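Local coordinates for protein geranyltranstransferase (Campylobacter jejuni, PDB 3NPK) that probably condenses geranyl diphosphate with isopentenyl diphosphate to make farnesyl diphosphate in isoprenoid biosynthesis, and is seen here with bound pyrophosphate, at residues 5-8 with 9-12; 77-80 with 81-84; 185-189 with 190-194. One frame throughout, in Å; residues are numbered along the deposited sequence.

The three contacts are local and lie far apart in one largely helical prenyltransferase fold. Interaction 2, at residues 77-84, is the closest to the bound pyrophosphate, whose pocket includes Lys40, Arg43 and Arg92: the Leu77 side chain comes within about 4 Å of it, and His79 and Leu82 also reach the second subunit. Interaction 1, on helix 5-14, is more distant, the Phe9 side chain being about 9 Å from the pyrophosphate. Interaction 3 ends helix 164-189, and its centre is about 33 Å from that of interaction 2, across the centre of the chain. Helix 59-80 relates all three, since it ends in interaction 2 and packs against side chains of the other two.

Interaction 1: residues 5-8 with 9-12; sequences LKEL and FIHH
Ile10 lays its side chain back over the preceding turn of helix 5-14, where it overlaps Lys6 and Glu7. Its first torsion (chi1 -69°) sets CG1 beside its own backbone N, and this carries CG1 to 3.3 Å from Lys6 O. The chain then extends alongside the lysine, pointing the same way, until CD1 lies 3.5 Å from Lys6 NZ. Glu7, next to the lysine in sequence, also lies beside the isoleucine and reaches the same methyl: a bend at chi2 (-48°) turns the carboxylate back, so that Glu7 OE2 comes to 3.9 Å from Ile10 CD1. Lys6 meets that carboxylate in a salt bridge, with Lys6 NZ 3.5 Å from Glu7 OE2. The two adjacent charged chains thus reach over the end of the isoleucine and cover its methyl on the outer side of the helix, where both are exposed to solvent.

Beneath the side chains the backbone is regular alpha-helix. The bond from Phe9 N to Leu5 O is 3.0 Å long, and those from Ile10 N to Lys6 O, His11 N to Glu7 O and His12 N to Leu8 O follow in step, each close to straight except the last, which bends to 152°. Phe9 CB packs 3.5 Å from Leu5 O, a carbonyl that also receives Gln45 NE2.

The inner face of this amphipathic helix belongs to Leu5, Leu8, Phe9 and His12. Phe9 is buried, its ring edge-to-face with His41, and His12 NE2 is hydrogen-bonded to Asp64 OD1. Through these residues helix 5-14 packs on two neighbours, with Leu5 and Phe9 meeting helix 42-54, and Leu5, Leu8, Phe9 and His12 meeting helix 59-80.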
loop_
_atom_site.group_PDB
_atom_site.type_symbol
_atom_site.label_atom_id
_atom_site.label_comp_id
_atom_site.label_asym_id
_atom_site.label_seq_id
_atom_site.Cartn_x
_atom_site.Cartn_y
_atom_site.Cartn_z
ATOM N N LEU A 5 -2.317 -17.635 21.470
ATOM C CA LEU A 5 -2.010 -16.613 20.475
ATOM C C LEU A 5 -3.071 -16.515 19.393
ATOM O O LEU A 5 -3.317 -15.439 18.873
ATOM C CB LEU A 5 -0.642 -16.881 19.826
ATOM C CG LEU A 5 0.548 -16.850 20.791
ATOM C CD1 LEU A 5 1.902 -17.084 20.081
ATOM C CD2 LEU A 5 0.560 -15.556 21.570
ATOM N N LYS A 6 -3.684 -17.641 19.047
ATOM C CA LYS A 6 -4.730 -17.638 18.031
ATOM C C LYS A 6 -5.890 -16.747 18.473
ATOM O O LYS A 6 -6.344 -15.866 17.722
ATOM C CB LYS A 6 -5.235 -19.060 17.792
ATOM C CG LYS A 6 -6.446 -19.152 16.902
ATOM C CD LYS A 6 -6.912 -20.602 16.790
ATOM C CE LYS A 6 -7.801 -20.803 15.577
ATOM N NZ LYS A 6 -9.016 -19.968 15.642
ATOM N N GLU A 7 -6.368 -16.981 19.694
ATOM C CA GLU A 7 -7.506 -16.227 20.205
ATOM C C GLU A 7 -7.126 -14.778 20.506
ATOM O O GLU A 7 -7.905 -13.856 20.255
ATOM C CB GLU A 7 -8.105 -16.911 21.436
ATOM C CG GLU A 7 -8.765 -18.241 21.098
ATOM C CD GLU A 7 -9.705 -18.144 19.891
ATOM O OE1 GLU A 7 -10.543 -17.208 19.844
ATOM O OE2 GLU A 7 -9.607 -19.005 18.988
ATOM N N LEU A 8 -5.911 -14.580 21.016
ATOM C CA LEU A 8 -5.417 -13.240 21.282
ATOM C C LEU A 8 -5.451 -12.407 20.009
ATOM O O LEU A 8 -5.934 -11.273 20.007
ATOM C CB LEU A 8 -3.996 -13.296 21.831
ATOM C CG LEU A 8 -3.365 -11.959 22.216
ATOM C CD1 LEU A 8 -3.998 -11.411 23.480
ATOM C CD2 LEU A 8 -1.862 -12.121 22.406
ATOM N N PHE A 9 -4.928 -12.961 18.917
ATOM C CA PHE A 9 -4.943 -12.225 17.651
ATOM C C PHE A 9 -6.361 -11.989 17.072
ATOM O O PHE A 9 -6.679 -10.890 16.598
ATOM C CB PHE A 9 -4.069 -12.872 16.579
ATOM C CG PHE A 9 -4.051 -12.069 15.327
ATOM C CD1 PHE A 9 -3.422 -10.824 15.318
ATOM C CD2 PHE A 9 -4.762 -12.475 14.200
ATOM C CE1 PHE A 9 -3.447 -10.015 14.192
ATOM C CE2 PHE A 9 -4.787 -11.675 13.061
ATOM C CZ PHE A 9 -4.122 -10.444 13.052
ATOM N N ILE A 10 -7.215 -13.006 17.115
ATOM C CA ILE A 10 -8.584 -12.807 16.650
ATOM C C ILE A 10 -9.280 -11.676 17.419
ATOM O O ILE A 10 -9.953 -10.834 16.829
ATOM C CB ILE A 10 -9.402 -14.094 16.767
ATOM C CG1 ILE A 10 -8.887 -15.110 15.741
ATOM C CG2 ILE A 10 -10.894 -13.802 16.527
ATOM C CD1 ILE A 10 -9.407 -16.508 15.947
ATOM N N HIS A 11 -9.118 -11.662 18.738
ATOM C CA HIS A 11 -9.720 -10.619 19.553
ATOM C C HIS A 11 -9.149 -9.246 19.154
ATOM O O HIS A 11 -9.882 -8.258 19.048
ATOM C CB HIS A 11 -9.464 -10.933 21.028
ATOM C CG HIS A 11 -10.072 -9.952 21.977
ATOM N ND1 HIS A 11 -11.401 -9.993 22.341
ATOM C CD2 HIS A 11 -9.525 -8.920 22.662
ATOM C CE1 HIS A 11 -11.650 -9.018 23.199
ATOM N NE2 HIS A 11 -10.528 -8.353 23.409
ATOM N N HIS A 12 -7.846 -9.192 18.892
ATOM C CA HIS A 12 -7.215 -7.935 18.493
ATOM C C HIS A 12 -7.767 -7.448 17.156
ATOM O O HIS A 12 -8.099 -6.276 17.004
ATOM C CB HIS A 12 -5.698 -8.106 18.420
ATOM C CG HIS A 12 -4.951 -6.823 18.231
ATOM N ND1 HIS A 12 -4.741 -5.930 19.258
ATOM C CD2 HIS A 12 -4.369 -6.280 17.131
ATOM C CE1 HIS A 12 -4.039 -4.904 18.809
ATOM N NE2 HIS A 12 -3.808 -5.084 17.519
#

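Interaction 2: residues 77-80 with 81-84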
loop_
_atom_site.group_PDB
_atom_site.type_symbol
_atom_site.label_atom_id
_atom_site.label_comp_id
_atom_site.label_asym_id
_atom_site.label_seq_id
_atom_site.Cartn_x
_atom_site.Cartn_y
_atom_site.Cartn_z
ATOM N N LEU A 77 -5.739 -11.150 -1.350
ATOM C CA LEU A 77 -6.771 -12.117 -1.699
ATOM C C LEU A 77 -7.918 -11.446 -2.443
ATOM O O LEU A 77 -8.433 -11.994 -3.414
ATOM C CB LEU A 77 -7.315 -12.817 -0.459
ATOM C CG LEU A 77 -6.291 -13.587 0.378
ATOM C CD1 LEU A 77 -6.978 -14.314 1.512
ATOM C CD2 LEU A 77 -5.460 -14.563 -0.467
ATOM N N ILE A 78 -8.322 -10.270 -1.965
ATOM C CA ILE A 78 -9.423 -9.532 -2.570
ATOM C C ILE A 78 -9.072 -9.159 -4.011
ATOM O O ILE A 78 -9.877 -9.369 -4.940
ATOM C CB ILE A 78 -9.770 -8.273 -1.742
ATOM C CG1 ILE A 78 -10.366 -8.670 -0.384
ATOM C CG2 ILE A 78 -10.724 -7.348 -2.514
ATOM C CD1 ILE A 78 -10.414 -7.532 0.654
ATOM N N HIS A 79 -7.858 -8.639 -4.228
ATOM C CA HIS A 79 -7.460 -8.331 -5.606
ATOM C C HIS A 79 -7.295 -9.580 -6.467
ATOM O O HIS A 79 -7.729 -9.593 -7.625
ATOM C CB HIS A 79 -6.227 -7.428 -5.664
ATOM C CG HIS A 79 -6.531 -5.994 -5.351
ATOM N ND1 HIS A 79 -5.616 -4.976 -5.540
ATOM C CD2 HIS A 79 -7.668 -5.398 -4.902
ATOM C CE1 HIS A 79 -6.169 -3.823 -5.197
ATOM N NE2 HIS A 79 -7.412 -4.053 -4.802
ATOM N N ASP A 80 -6.689 -10.633 -5.916
ATOM C CA ASP A 80 -6.470 -11.851 -6.699
ATOM C C ASP A 80 -7.796 -12.494 -7.121
ATOM O O ASP A 80 -7.871 -13.126 -8.177
ATOM C CB ASP A 80 -5.659 -12.862 -5.908
ATOM C CG ASP A 80 -4.219 -12.416 -5.670
ATOM O OD1 ASP A 80 -3.808 -11.327 -6.146
ATOM O OD2 ASP A 80 -3.506 -13.163 -4.981
ATOM N N ASP A 81 -8.844 -12.293 -6.316
ATOM C CA ASP A 81 -10.152 -12.892 -6.599
ATOM C C ASP A 81 -10.934 -12.135 -7.683
ATOM O O ASP A 81 -11.947 -12.645 -8.179
ATOM C CB ASP A 81 -11.000 -12.968 -5.315
ATOM C CG ASP A 81 -10.552 -14.081 -4.382
ATOM O OD1 ASP A 81 -9.808 -14.975 -4.840
ATOM O OD2 ASP A 81 -10.936 -14.061 -3.187
ATOM N N LEU A 82 -10.461 -10.946 -8.069
ATOM C CA LEU A 82 -11.175 -10.109 -9.045
ATOM C C LEU A 82 -11.384 -10.832 -10.371
ATOM O O LEU A 82 -10.598 -11.696 -10.750
ATOM C CB LEU A 82 -10.417 -8.813 -9.313
ATOM C CG LEU A 82 -10.482 -7.756 -8.209
ATOM C CD1 LEU A 82 -9.466 -6.650 -8.500
ATOM C CD2 LEU A 82 -11.893 -7.178 -8.084
ATOM N N PRO A 83 -12.451 -10.473 -11.093
ATOM C CA PRO A 83 -12.691 -11.108 -12.394
ATOM C C PRO A 83 -11.485 -11.067 -13.333
ATOM O O PRO A 83 -11.296 -12.023 -14.090
ATOM C CB PRO A 83 -13.846 -10.291 -12.970
ATOM C CG PRO A 83 -14.621 -9.901 -11.729
ATOM C CD PRO A 83 -13.567 -9.611 -10.681
ATOM N N ALA A 84 -10.696 -9.994 -13.299
ATOM C CA ALA A 84 -9.539 -9.884 -14.201
ATOM C C ALA A 84 -8.498 -10.956 -13.899
ATOM O O ALA A 84 -7.743 -11.380 -14.779
ATOM C CB ALA A 84 -8.898 -8.501 -14.098
#
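Asp81 and Leu82 fold back on the last turn of helix 59-80 and close it with backbone bonds. Asp81 N gives its hydrogen chiefly to Leu77 O, 2.9 Å away, in a bond bent to 138°, and shares it weakly with Ile78 O. Leu82 N then bonds to His79 O at 3.1 Å, one residue short of the alpha-helical spacing. This donor stands above the carbonyl plane, as the turn tightens before Leu82, with psi 152°, turns the chain out of the helix.

The side chains follow the same turn. Leu82 CB lies 3.3 Å from His79 O. Leu82 CD1 packs over the His79 backbone, 3.5 Å from His79 O, and meets the ring only obliquely at His79 CD2, 4.2 Å away. Asp81 turns CG beside its own backbone N (chi1 -75°), which folds the carboxylate over the Leu77 carbonyl, Asp81 CG being 3.1 Å from Leu77 O. Since Asp81 OD2 and Leu77 O are both acceptors, their closeness is not a bond.

Other residues hold this arrangement. Arg91 pairs with Asp81 OD1 in a salt bridge, while backbone bonds join Asp80 to Asp86 and Asp81 to Ala88. The buried His79 ring is fixed at both nitrogens: NE2 bonds to Ile107 O of its own chain and ND1 to Asp111 OD2 of the second subunit, whose Ile107 also packs on Leu82.

The pyrophosphate near Leu77 lies among Lys40, Arg43 and Arg92, consistent with the isopentenyl diphosphate site of relatives. Asp80, Asp81 and Asp86 match the first aspartate-rich motif of the polyprenyl synthases, DDxxxxD. In relatives this motif binds the magnesium ions that hold the allylic diphosphate; a similar role is probable here.

Interaction 3: residues 185-189 with 190-194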
loop_
_atom_site.group_PDB
_atom_site.type_symbol
_atom_site.label_atom_id
_atom_site.label_comp_id
_atom_site.label_asym_id
_atom_site.label_seq_id
_atom_site.Cartn_x
_atom_site.Cartn_y
_atom_site.Cartn_z
HETATM N N MSE A 185 10.047 -10.273 10.634
HETATM C CA MSE A 185 9.463 -9.164 11.374
HETATM C C MSE A 185 9.349 -9.486 12.875
HETATM O O MSE A 185 9.567 -8.610 13.728
HETATM C CB MSE A 185 8.106 -8.800 10.768
HETATM C CG MSE A 185 8.297 -8.135 9.409
HETATM SE SE MSE A 185 6.671 -7.942 8.366
HETATM C CE MSE A 185 5.954 -6.359 9.244
ATOM N N GLY A 186 9.024 -10.730 13.211
ATOM C CA GLY A 186 9.063 -11.129 14.620
ATOM C C GLY A 186 10.464 -10.903 15.197
ATOM O O GLY A 186 10.625 -10.392 16.316
ATOM N N CYS A 187 11.484 -11.253 14.427
ATOM C CA CYS A 187 12.865 -11.079 14.875
ATOM C C CYS A 187 13.185 -9.596 15.050
ATOM O O CYS A 187 13.854 -9.194 16.022
ATOM C CB CYS A 187 13.838 -11.707 13.870
ATOM S SG CYS A 187 13.689 -13.494 13.704
ATOM N N GLU A 188 12.716 -8.776 14.114
ATOM C CA GLU A 188 12.999 -7.346 14.171
ATOM C C GLU A 188 12.342 -6.677 15.377
ATOM O O GLU A 188 12.951 -5.814 16.025
ATOM C CB GLU A 188 12.620 -6.662 12.859
ATOM C CG GLU A 188 13.592 -7.085 11.725
ATOM C CD GLU A 188 13.221 -6.591 10.339
ATOM O OE1 GLU A 188 12.012 -6.488 10.011
ATOM O OE2 GLU A 188 14.169 -6.308 9.568
ATOM N N ILE A 189 11.109 -7.071 15.693
ATOM C CA ILE A 189 10.464 -6.572 16.917
ATOM C C ILE A 189 11.349 -6.828 18.145
ATOM O O ILE A 189 11.486 -5.965 19.039
ATOM C CB ILE A 189 9.088 -7.227 17.113
ATOM C CG1 ILE A 189 8.115 -6.702 16.063
ATOM C CG2 ILE A 189 8.538 -6.969 18.521
ATOM C CD1 ILE A 189 6.882 -7.588 15.882
ATOM N N CYS A 190 11.949 -8.015 18.183
ATOM C CA CYS A 190 12.781 -8.443 19.304
ATOM C C CYS A 190 14.220 -7.944 19.234
ATOM O O CYS A 190 15.019 -8.217 20.145
ATOM C CB CYS A 190 12.790 -9.966 19.368
ATOM S SG CYS A 190 11.172 -10.673 19.690
ATOM N N GLU A 191 14.548 -7.243 18.150
ATOM C CA GLU A 191 15.907 -6.755 17.914
ATOM C C GLU A 191 16.907 -7.916 17.949
ATOM O O GLU A 191 18.026 -7.795 18.470
ATOM C CB GLU A 191 16.266 -5.617 18.889
ATOM C CG GLU A 191 15.501 -4.336 18.580
ATOM C CD GLU A 191 15.711 -3.264 19.634
ATOM O OE1 GLU A 191 15.023 -3.319 20.664
ATOM O OE2 GLU A 191 16.556 -2.363 19.429
ATOM N N LEU A 192 16.501 -9.048 17.370
ATOM C CA LEU A 192 17.388 -10.201 17.241
ATOM C C LEU A 192 18.515 -9.890 16.262
ATOM O O LEU A 192 18.329 -9.146 15.292
ATOM C CB LEU A 192 16.602 -11.428 16.767
ATOM C CG LEU A 192 17.358 -12.757 16.720
ATOM C CD1 LEU A 192 17.756 -13.242 18.119
ATOM C CD2 LEU A 192 16.514 -13.802 16.012
ATOM N N ASN A 193 19.696 -10.437 16.528
ATOM C CA ASN A 193 20.838 -10.187 15.669
ATOM C C ASN A 193 20.554 -10.578 14.207
ATOM O O ASN A 193 19.701 -11.433 13.924
ATOM C CB ASN A 193 22.070 -10.926 16.215
ATOM C CG ASN A 193 21.876 -12.429 16.253
ATOM O OD1 ASN A 193 21.532 -13.019 17.295
ATOM N ND2 ASN A 193 22.090 -13.060 15.115
ATOM N N ASN A 194 21.266 -9.940 13.284
ATOM C CA ASN A 194 21.055 -10.201 11.864
ATOM C C ASN A 194 21.332 -11.634 11.446
ATOM O O ASN A 194 20.690 -12.145 10.525
ATOM C CB ASN A 194 21.923 -9.284 11.007
ATOM C CG ASN A 194 21.545 -7.819 11.129
ATOM O OD1 ASN A 194 22.374 -6.931 10.895
ATOM N ND2 ASN A 194 20.293 -7.556 11.470
HETATM O O HOH W 1 13.091 -5.063 21.128
#
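Cys190 begins the turn that ends helix 164-189 in a Schellman motif. Its N still makes the alpha-helical bond to Gly186 O, stretched to 3.3 Å, and its CB lies over the last turn at 3.6 Å from Cys187 O. Its side chain also packs on Asn54, in helix 42-54.

Glu191 supplies the positive phi (56°) that turns the chain out of the helix. Its N bonds to Glu188 O at 3.0 Å, approaching from well above the carbonyl plane. The exposed side chain starts away from the helix, yet its carboxylate is held twice. OE2 forms a salt bridge with Lys127, and a water gives one hydrogen bond to Glu191 OE1, 2.6 Å away, and a second to Ile189 O, bridging the acid to a carbonyl at the end of the helix.

Leu192 completes the motif. Its N reaches back five residues to Cys187 O in a nearly straight bond (171°) of 3.0 Å. The same two residues make the apolar contact characteristic of a Schellman ending: CG swings anti to the backbone N (chi1 -174°), and the CD2 branch comes to rest against the thiol, with Leu192 CD2 3.7 Å from Cys187 SG and 4.0 Å from Cys187 CB. Ile200 of helix 194-220 touches both side chains, so the start of the next helix packs on this contact.

Asn193 stands at the N-cap of helix 194-220, where the chain reverses from one long helix into the next, and Asn194 is the first residue of that helix. At the cap itself the backbone carbonyl is in use as well, Asn193 O being hydrogen-bonded to Ser197 OG.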